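Local coordinates for protein cycloalternan-forming enzyme (Listeria monocytogenes serovar 1/2a, PDB 5F7U) that belongs to glycoside hydrolase family 31 and combines a TIM barrel with several beta domains, including a family 6 carbohydrate-binding module, at residues 154-159 with 190-195; 130-135 with 171-176; 605-610 with 752-757. The protein carries 1 engineered substitution. All coordinates share one frame; numbering follows the deposited sequence.

Overall arrangement
Contacts 1 and 2 lie together in the N-terminal beta region of this multidomain enzyme, their centres about 12 Å apart, and both reach the same network of antiparallel strands. Their segments alternate along the chain, in the order 130-135, 154-159, 171-176 and 190-195, so the two closures interlock. They also touch directly, where the Lys175 side chain packs on Asp155 and Leu156. Contact 3 comes later in the chain and lies across the chain's centre, about 45 Å from contact 1 and about 52 Å from contact 2 between centres. There it joins a TIM-barrel helix to the family 31 C-terminal domain. Two contacts thus organise turns within one region, while the third joins two domains.

Contact 1 of 3, residues 154-159 with 190-195; sequences EDLDTL and TTEDLS
Leu156 and Thr191 meet where two tight turns face each other, and the Leu156 side chain traces most of the join. Its CB begins beside the Thr191 hydroxyl and 3.8 Å from Asp193 OD2. CG, anti to the carbonyl carbon and beside the backbone N (chi1 -59°), points the branch at the facing turn; from it CD1 rests on Glu192 CG and CD, 3.7 Å from each, the two side chains running obliquely, while CD2 sits near the Thr191 methyl CG2 and also packs on Lys175. The backbone of the same leucine supplies the polar centre. Thr191 OG1 gives its proton to Leu156 O at 2.6 Å, approaching slightly tilted from the carbonyl plane. That hydroxyl also accepts from Asp193 N, which defines an ST turn, and from Leu194 N at 3.0 Å, which completes an ST motif. Leu194 CD1 packs against the backbone of the type I turn of residues 155-158, 3.5 Å from Asp157 C, and grazes Leu159 CB. Phe153 of strand 148-153 touches Thr191, Leu194 and Leu159 from beyond the two segments. On the polar flank Asp157 and Asp193 run side by side, pointing the same way, with their OD2 atoms 4.3 Å apart and their carboxylate planes turned by 35°. A bound magnesium ion lies about 4 Å from the nearest side-chain atom of Asp157. Chemically, one hydroxyl shapes its own turn by accepting two backbone N-H groups and spends its proton on the facing carbonyl, apolar carbon packs beside it, and the two close acids are probably made tolerable in part by the magnesium ion.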
loop_
_atom_site.group_PDB
_atom_site.type_symbol
_atom_site.label_atom_id
_atom_site.label_comp_id
_atom_site.label_asym_id
_atom_site.label_seq_id
_atom_site.Cartn_x
_atom_site.Cartn_y
_atom_site.Cartn_z
ATOM N N GLU A 154 21.144 14.589 -0.766
ATOM C CA GLU A 154 19.937 14.903 0.003
ATOM C C GLU A 154 20.155 14.512 1.475
ATOM O O GLU A 154 19.714 15.206 2.384
ATOM C CB GLU A 154 18.720 14.200 -0.624
ATOM C CG GLU A 154 17.367 14.574 -0.016
ATOM C CD GLU A 154 17.038 13.822 1.261
ATOM O OE1 GLU A 154 17.582 12.716 1.475
ATOM O OE2 GLU A 154 16.244 14.327 2.077
ATOM N N ASP A 155 20.859 13.401 1.681
ATOM C CA ASP A 155 21.457 13.066 2.971
ATOM C C ASP A 155 22.701 12.245 2.680
ATOM O O ASP A 155 22.980 11.928 1.523
ATOM C CB ASP A 155 20.451 12.313 3.886
ATOM C CG ASP A 155 20.810 12.383 5.382
ATOM O OD1 ASP A 155 21.897 12.905 5.786
ATOM O OD2 ASP A 155 19.991 11.895 6.203
ATOM N N LEU A 156 23.469 11.906 3.710
ATOM C CA LEU A 156 24.721 11.190 3.477
ATOM C C LEU A 156 24.504 9.811 2.832
ATOM O O LEU A 156 25.423 9.242 2.254
ATOM C CB LEU A 156 25.548 11.115 4.758
ATOM C CG LEU A 156 25.906 12.489 5.363
ATOM C CD1 LEU A 156 26.791 12.284 6.578
ATOM C CD2 LEU A 156 26.586 13.392 4.332
ATOM N N ASP A 157 23.267 9.316 2.901
ATOM C CA ASP A 157 22.906 8.032 2.272
ATOM C C ASP A 157 21.964 8.136 1.053
ATOM O O ASP A 157 21.434 7.125 0.614
ATOM C CB ASP A 157 22.312 7.063 3.323
ATOM C CG ASP A 157 21.074 7.610 4.030
ATOM O OD1 ASP A 157 20.531 8.664 3.641
ATOM O OD2 ASP A 157 20.643 6.977 5.016
ATOM N N THR A 158 21.756 9.348 0.529
ATOM C CA THR A 158 20.780 9.573 -0.545
ATOM C C THR A 158 21.406 10.535 -1.557
ATOM O O THR A 158 21.611 11.710 -1.247
ATOM C CB THR A 158 19.454 10.130 0.023
ATOM O OG1 THR A 158 18.880 9.174 0.925
ATOM C CG2 THR A 158 18.423 10.411 -1.105
ATOM N N LEU A 159 21.723 10.005 -2.740
ATOM C CA LEU A 159 22.425 10.750 -3.789
ATOM C C LEU A 159 21.435 11.302 -4.799
ATOM O O LEU A 159 20.554 10.582 -5.247
ATOM C CB LEU A 159 23.431 9.831 -4.480
ATOM C CG LEU A 159 24.154 10.338 -5.736
ATOM C CD1 LEU A 159 25.148 11.440 -5.379
ATOM C CD2 LEU A 159 24.859 9.185 -6.438
ATOM N N THR A 190 32.777 10.111 -1.528
ATOM C CA THR A 190 32.593 9.288 -0.345
ATOM C C THR A 190 31.874 10.042 0.767
ATOM O O THR A 190 32.203 11.189 1.065
ATOM C CB THR A 190 33.976 8.786 0.115
ATOM O OG1 THR A 190 34.537 8.009 -0.954
ATOM C CG2 THR A 190 33.889 7.948 1.390
ATOM N N THR A 191 30.904 9.374 1.394
ATOM C CA THR A 191 30.350 9.836 2.671
ATOM C C THR A 191 30.470 8.679 3.667
ATOM O O THR A 191 30.948 7.592 3.316
ATOM C CB THR A 191 28.858 10.248 2.562
ATOM O OG1 THR A 191 28.065 9.077 2.307
ATOM C CG2 THR A 191 28.625 11.294 1.472
ATOM N N GLU A 192 30.025 8.892 4.900
ATOM C CA GLU A 192 30.008 7.787 5.856
ATOM C C GLU A 192 29.087 6.640 5.434
ATOM O O GLU A 192 29.247 5.526 5.926
ATOM C CB GLU A 192 29.692 8.259 7.265
ATOM C CG GLU A 192 28.416 9.069 7.422
ATOM C CD GLU A 192 28.309 9.693 8.813
ATOM O OE1 GLU A 192 27.317 9.418 9.507
ATOM O OE2 GLU A 192 29.222 10.447 9.219
ATOM N N ASP A 193 28.174 6.903 4.492
ATOM C CA ASP A 193 27.219 5.872 4.043
ATOM C C ASP A 193 27.366 5.367 2.601
ATOM O O ASP A 193 26.903 4.257 2.273
ATOM C CB ASP A 193 25.796 6.359 4.266
ATOM C CG ASP A 193 25.496 6.650 5.734
ATOM O OD1 ASP A 193 25.963 5.909 6.638
ATOM O OD2 ASP A 193 24.763 7.621 5.970
ATOM N N LEU A 194 28.010 6.166 1.751
ATOM C CA LEU A 194 28.096 5.866 0.321
ATOM C C LEU A 194 29.499 6.029 -0.253
ATOM O O LEU A 194 30.288 6.859 0.213
ATOM C CB LEU A 194 27.129 6.749 -0.484
ATOM C CG LEU A 194 25.615 6.537 -0.337
ATOM C CD1 LEU A 194 24.847 7.691 -0.968
ATOM C CD2 LEU A 194 25.172 5.186 -0.916
ATOM N N SER A 195 29.797 5.214 -1.261
ATOM C CA SER A 195 30.986 5.375 -2.063
ATOM C C SER A 195 30.543 5.399 -3.523
ATOM O O SER A 195 30.055 4.390 -4.049
ATOM C CB SER A 195 31.988 4.251 -1.786
ATOM O OG SER A 195 33.138 4.418 -2.612
#

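Contact 2 of 3, residues 130-135 with 171-176; sequences NGDSIT and GHAGKS
Asp132 and Gly174 bring two loops together through one direct backbone bond, Gly174 N to Asp132 O at 2.8 Å, with an N-H...O angle of 157°. Water extends that single link in three places. One molecule joins Asp132 O to Lys175 O, donating to both, so the aspartate carbonyl receives a second proton; another donates to Gly131 O and Ser176 O; a third donates to His172 O and lies 2.7 Å from Ser133 OG. Side chains add smaller touches around this wet seam. The Asp132 carboxylate brings OD2 to 3.5 Å from Ala173 CB, a polar-to-methyl contact without a bond, and its CB stands near Gly174 O. At Gly131, where phi is positive, the carbonyl is directed at Ser176. Ser176 OG, anti to its own carbonyl carbon (chi1 -68°), comes within 3.0 Å of Gly131 O, although where its proton goes is not settled. Ser176 CA lies 3.5 Å from the same oxygen and makes a CH...O contact. The contact lies at the surface, and the three waters bridge groups of the two segments. In the fold, residues 130-133 link strand 106-129 to strand 134-140, whose first residues end the segment. Ser133 also bonds weakly to Leu151 of strand 148-153 and to Tyr178, while the His172 ring donates from ND1 to Glu162 on strand 158-164. The partner loop runs beside strand 148-153, to which Lys175 is joined by a backbone bond with Phe153, before leading to strand 179-182.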
loop_
_atom_site.group_PDB
_atom_site.type_symbol
_atom_site.label_atom_id
_atom_site.label_comp_id
_atom_site.label_asym_id
_atom_site.label_seq_id
_atom_site.Cartn_x
_atom_site.Cartn_y
_atom_site.Cartn_z
ATOM N N ASN A 130 32.102 22.094 -5.601
ATOM C CA ASN A 130 31.652 23.382 -5.072
ATOM C C ASN A 130 31.304 23.345 -3.576
ATOM O O ASN A 130 30.767 24.319 -3.043
ATOM C CB ASN A 130 30.477 23.911 -5.898
ATOM C CG ASN A 130 30.878 24.269 -7.321
ATOM O OD1 ASN A 130 30.310 23.728 -8.298
ATOM N ND2 ASN A 130 31.853 25.132 -7.458
ATOM N N GLY A 131 31.585 22.236 -2.902
ATOM C CA GLY A 131 31.408 22.166 -1.448
ATOM C C GLY A 131 30.048 21.645 -1.009
ATOM O O GLY A 131 29.969 20.862 -0.058
ATOM N N ASP A 132 28.978 22.057 -1.692
ATOM C CA ASP A 132 27.625 21.562 -1.391
ATOM C C ASP A 132 27.050 20.830 -2.606
ATOM O O ASP A 132 25.855 20.488 -2.649
ATOM C CB ASP A 132 26.707 22.727 -0.982
ATOM C CG ASP A 132 26.584 23.818 -2.066
ATOM O OD1 ASP A 132 27.262 23.754 -3.123
ATOM O OD2 ASP A 132 25.792 24.767 -1.852
ATOM N N SER A 133 27.913 20.619 -3.593
ATOM C CA SER A 133 27.534 20.025 -4.876
ATOM C C SER A 133 28.785 19.804 -5.707
ATOM O O SER A 133 29.751 20.563 -5.595
ATOM C CB SER A 133 26.583 20.962 -5.642
ATOM O OG SER A 133 26.399 20.503 -6.968
ATOM N N ILE A 134 28.743 18.785 -6.566
ATOM C CA ILE A 134 29.851 18.505 -7.483
ATOM C C ILE A 134 29.325 18.586 -8.914
ATOM O O ILE A 134 28.260 18.037 -9.208
ATOM C CB ILE A 134 30.441 17.099 -7.224
ATOM C CG1 ILE A 134 30.977 16.996 -5.791
ATOM C CG2 ILE A 134 31.554 16.779 -8.229
ATOM C CD1 ILE A 134 31.257 15.566 -5.383
ATOM N N THR A 135 30.059 19.255 -9.800
ATOM C CA THR A 135 29.708 19.295 -11.221
ATOM C C THR A 135 30.630 18.372 -11.984
ATOM O O THR A 135 31.858 18.475 -11.862
ATOM C CB THR A 135 29.898 20.717 -11.789
ATOM O OG1 THR A 135 29.098 21.628 -11.029
ATOM C CG2 THR A 135 29.543 20.799 -13.298
ATOM N N GLY A 171 22.547 22.510 -10.788
ATOM C CA GLY A 171 21.964 21.652 -9.752
ATOM C C GLY A 171 21.770 22.318 -8.387
ATOM O O GLY A 171 22.283 23.413 -8.126
ATOM N N HIS A 172 21.040 21.636 -7.515
ATOM C CA HIS A 172 20.722 22.140 -6.167
ATOM C C HIS A 172 21.774 21.785 -5.121
ATOM O O HIS A 172 22.537 20.830 -5.289
ATOM C CB HIS A 172 19.369 21.588 -5.728
ATOM C CG HIS A 172 18.226 22.111 -6.540
ATOM N ND1 HIS A 172 17.803 21.510 -7.703
ATOM C CD2 HIS A 172 17.445 23.207 -6.376
ATOM C CE1 HIS A 172 16.795 22.196 -8.214
ATOM N NE2 HIS A 172 16.557 23.232 -7.429
ATOM N N ALA A 173 21.802 22.575 -4.042
ATOM C CA ALA A 173 22.652 22.292 -2.870
ATOM C C ALA A 173 22.270 20.999 -2.160
ATOM O O ALA A 173 21.108 20.624 -2.123
ATOM C CB ALA A 173 22.584 23.462 -1.881
ATOM N N GLY A 174 23.262 20.316 -1.601
ATOM C CA GLY A 174 23.014 19.198 -0.686
ATOM C C GLY A 174 23.986 19.292 0.485
ATOM O O GLY A 174 24.612 20.332 0.692
ATOM N N LYS A 175 24.121 18.199 1.230
ATOM C CA LYS A 175 25.030 18.116 2.386
ATOM C C LYS A 175 26.485 18.292 1.978
ATOM O O LYS A 175 26.866 17.934 0.858
ATOM C CB LYS A 175 24.925 16.741 3.057
ATOM C CG LYS A 175 23.532 16.320 3.467
ATOM C CD LYS A 175 23.083 17.006 4.717
ATOM C CE LYS A 175 21.813 16.349 5.213
ATOM N NZ LYS A 175 21.308 17.066 6.393
ATOM N N SER A 176 27.304 18.800 2.903
ATOM C CA SER A 176 28.722 19.010 2.629
ATOM C C SER A 176 29.623 17.893 3.142
ATOM O O SER A 176 30.834 17.894 2.880
ATOM C CB SER A 176 29.181 20.343 3.241
ATOM O OG SER A 176 28.571 21.415 2.559
HETATM O O HOH W 1 32.129 19.497 0.885
HETATM O O HOH W 2 25.794 17.765 -1.663
HETATM O O HOH W 3 23.817 19.746 -7.399
#

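Contact 3 of 3, residues 605-610 with 752-757; sequences STFDSF and VQEGQT
Phe610 and Val752 form the tight end of this contact, a CH-pi arrangement in which one methyl meets one ring. Val752 CG1 sits above the middle of the phenyl face, 3.7 Å from the centroid and 13° off the ring normal. On the helix side, CG anti to the backbone N (chi1 -176°) puts the Phe610 ring face opposite that methyl. Phe607, one helical turn back, carries the packing along the loop. Glu754 N and Gln753 C lie over one face of its ring, displaced toward the rim, with Glu754 N 3.7 Å from Phe607 CG. Val752 O approaches the same ring obliquely, 3.3 Å from CD1, and accepts a hydrogen bond from Gln611 NE2. The far end is looser. The extended Glu754 chain crosses the Phe607 side chain at about a right angle, with CB and CG both against ring atoms CD2 and CE2, CB 3.6 Å from CD2, and the carboxylate plane 18° from that of the phenyl. Across the contact, Glu754 OE1 is linked through a water that donates a weak 3.4 Å bond; the same water accepts from Phe607 N at 2.9 Å, in the first turn of the helix. There Thr606 acts as N-cap, its OG1 accepting from Ser609 N at 3.0 Å. Helix 607-622 belongs to the TIM barrel, and its two phenylalanines also touch Leu644 of helix 642-653, while Phe610 meets the Trp630 ring on barrel strand 628-631. Arg647 and Glu643 of helix 642-653 bond to Gln756 O and Gly755 N, so the loop between strands 746-748 and 758-763 of the family 31 C-terminal domain rests against two barrel helices.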
loop_
_atom_site.group_PDB
_atom_site.type_symbol
_atom_site.label_atom_id
_atom_site.label_comp_id
_atom_site.label_asym_id
_atom_site.label_seq_id
_atom_site.Cartn_x
_atom_site.Cartn_y
_atom_site.Cartn_z
ATOM N N SER A 605 -15.967 -9.548 -7.523
ATOM C CA SER A 605 -16.025 -10.457 -6.365
ATOM C C SER A 605 -15.509 -11.843 -6.735
ATOM O O SER A 605 -16.270 -12.827 -6.796
ATOM C CB SER A 605 -17.447 -10.507 -5.799
ATOM O OG SER A 605 -17.768 -9.232 -5.246
ATOM N N THR A 606 -14.203 -11.923 -6.955
ATOM C CA THR A 606 -13.559 -13.209 -7.249
ATOM C C THR A 606 -12.246 -13.340 -6.477
ATOM O O THR A 606 -11.687 -12.337 -6.023
ATOM C CB THR A 606 -13.213 -13.380 -8.745
ATOM O OG1 THR A 606 -12.206 -12.429 -9.093
ATOM C CG2 THR A 606 -14.429 -13.181 -9.640
ATOM N N PHE A 607 -11.751 -14.579 -6.377
ATOM C CA PHE A 607 -10.441 -14.813 -5.764
ATOM C C PHE A 607 -9.309 -14.221 -6.605
ATOM O O PHE A 607 -8.342 -13.701 -6.056
ATOM C CB PHE A 607 -10.227 -16.301 -5.484
ATOM C CG PHE A 607 -10.786 -16.743 -4.167
ATOM C CD1 PHE A 607 -10.066 -16.528 -2.996
ATOM C CD2 PHE A 607 -12.042 -17.358 -4.079
ATOM C CE1 PHE A 607 -10.569 -16.933 -1.765
ATOM C CE2 PHE A 607 -12.554 -17.771 -2.840
ATOM C CZ PHE A 607 -11.807 -17.547 -1.688
ATOM N N ASP A 608 -9.430 -14.276 -7.933
ATOM C CA ASP A 608 -8.435 -13.607 -8.790
ATOM C C ASP A 608 -8.333 -12.107 -8.465
ATOM O O ASP A 608 -7.227 -11.538 -8.385
ATOM C CB ASP A 608 -8.762 -13.836 -10.281
ATOM C CG ASP A 608 -8.347 -15.217 -10.785
ATOM O OD1 ASP A 608 -7.625 -15.971 -10.094
ATOM O OD2 ASP A 608 -8.754 -15.573 -11.911
ATOM N N SER A 609 -9.478 -11.460 -8.261
ATOM C CA SER A 609 -9.461 -10.037 -7.907
ATOM C C SER A 609 -8.855 -9.810 -6.523
ATOM O O SER A 609 -8.114 -8.860 -6.335
ATOM C CB SER A 609 -10.861 -9.405 -7.961
ATOM O OG SER A 609 -11.369 -9.509 -9.291
ATOM N N PHE A 610 -9.189 -10.689 -5.579
ATOM C CA PHE A 610 -8.639 -10.639 -4.203
ATOM C C PHE A 610 -7.111 -10.690 -4.307
ATOM O O PHE A 610 -6.418 -9.865 -3.688
ATOM C CB PHE A 610 -9.214 -11.840 -3.438
ATOM C CG PHE A 610 -8.855 -11.936 -1.960
ATOM C CD1 PHE A 610 -8.195 -10.928 -1.253
ATOM C CD2 PHE A 610 -9.282 -13.087 -1.266
ATOM C CE1 PHE A 610 -7.919 -11.080 0.110
ATOM C CE2 PHE A 610 -9.019 -13.248 0.100
ATOM C CZ PHE A 610 -8.342 -12.231 0.789
ATOM N N VAL A 752 -5.904 -16.807 -0.203
ATOM C CA VAL A 752 -6.439 -16.059 -1.358
ATOM C C VAL A 752 -6.670 -16.973 -2.559
ATOM O O VAL A 752 -6.832 -16.501 -3.694
ATOM C CB VAL A 752 -5.535 -14.867 -1.758
ATOM C CG1 VAL A 752 -5.401 -13.894 -0.586
ATOM C CG2 VAL A 752 -4.164 -15.367 -2.199
ATOM N N GLN A 753 -6.700 -18.275 -2.297
ATOM C CA GLN A 753 -6.986 -19.272 -3.337
ATOM C C GLN A 753 -8.268 -20.003 -3.020
ATOM O O GLN A 753 -8.475 -20.453 -1.898
ATOM C CB GLN A 753 -5.850 -20.283 -3.445
ATOM C CG GLN A 753 -4.514 -19.660 -3.831
ATOM C CD GLN A 753 -3.384 -20.661 -3.795
ATOM O OE1 GLN A 753 -3.576 -21.837 -4.125
ATOM N NE2 GLN A 753 -2.195 -20.218 -3.382
ATOM N N GLU A 754 -9.133 -20.079 -4.025
ATOM C CA GLU A 754 -10.412 -20.771 -3.925
ATOM C C GLU A 754 -10.212 -22.255 -3.594
ATOM O O GLU A 754 -9.374 -22.931 -4.204
ATOM C CB GLU A 754 -11.158 -20.608 -5.239
ATOM C CG GLU A 754 -12.641 -20.979 -5.203
ATOM C CD GLU A 754 -13.314 -20.814 -6.566
ATOM O OE1 GLU A 754 -12.821 -20.053 -7.421
ATOM O OE2 GLU A 754 -14.341 -21.470 -6.817
ATOM N N GLY A 755 -10.973 -22.743 -2.616
ATOM C CA GLY A 755 -10.908 -24.140 -2.169
ATOM C C GLY A 755 -9.729 -24.522 -1.283
ATOM O O GLY A 755 -9.624 -25.667 -0.862
ATOM N N GLN A 756 -8.829 -23.575 -0.998
ATOM C CA GLN A 756 -7.624 -23.894 -0.249
ATOM C C GLN A 756 -7.902 -23.972 1.254
ATOM O O GLN A 756 -8.588 -23.106 1.805
ATOM C CB GLN A 756 -6.557 -22.834 -0.519
ATOM C CG GLN A 756 -5.272 -23.035 0.275
ATOM C CD GLN A 756 -4.212 -21.993 -0.054
ATOM O OE1 GLN A 756 -4.521 -20.867 -0.441
ATOM N NE2 GLN A 756 -2.957 -22.367 0.113
ATOM N N THR A 757 -7.396 -25.026 1.888
ATOM C CA THR A 757 -7.370 -25.129 3.351
ATOM C C THR A 757 -5.971 -25.467 3.906
ATOM O O THR A 757 -5.730 -25.319 5.100
ATOM C CB THR A 757 -8.394 -26.154 3.881
ATOM O OG1 THR A 757 -8.126 -27.424 3.286
ATOM C CG2 THR A 757 -9.848 -25.744 3.558
HETATM O O HOH W 4 -13.462 -16.731 -7.405
#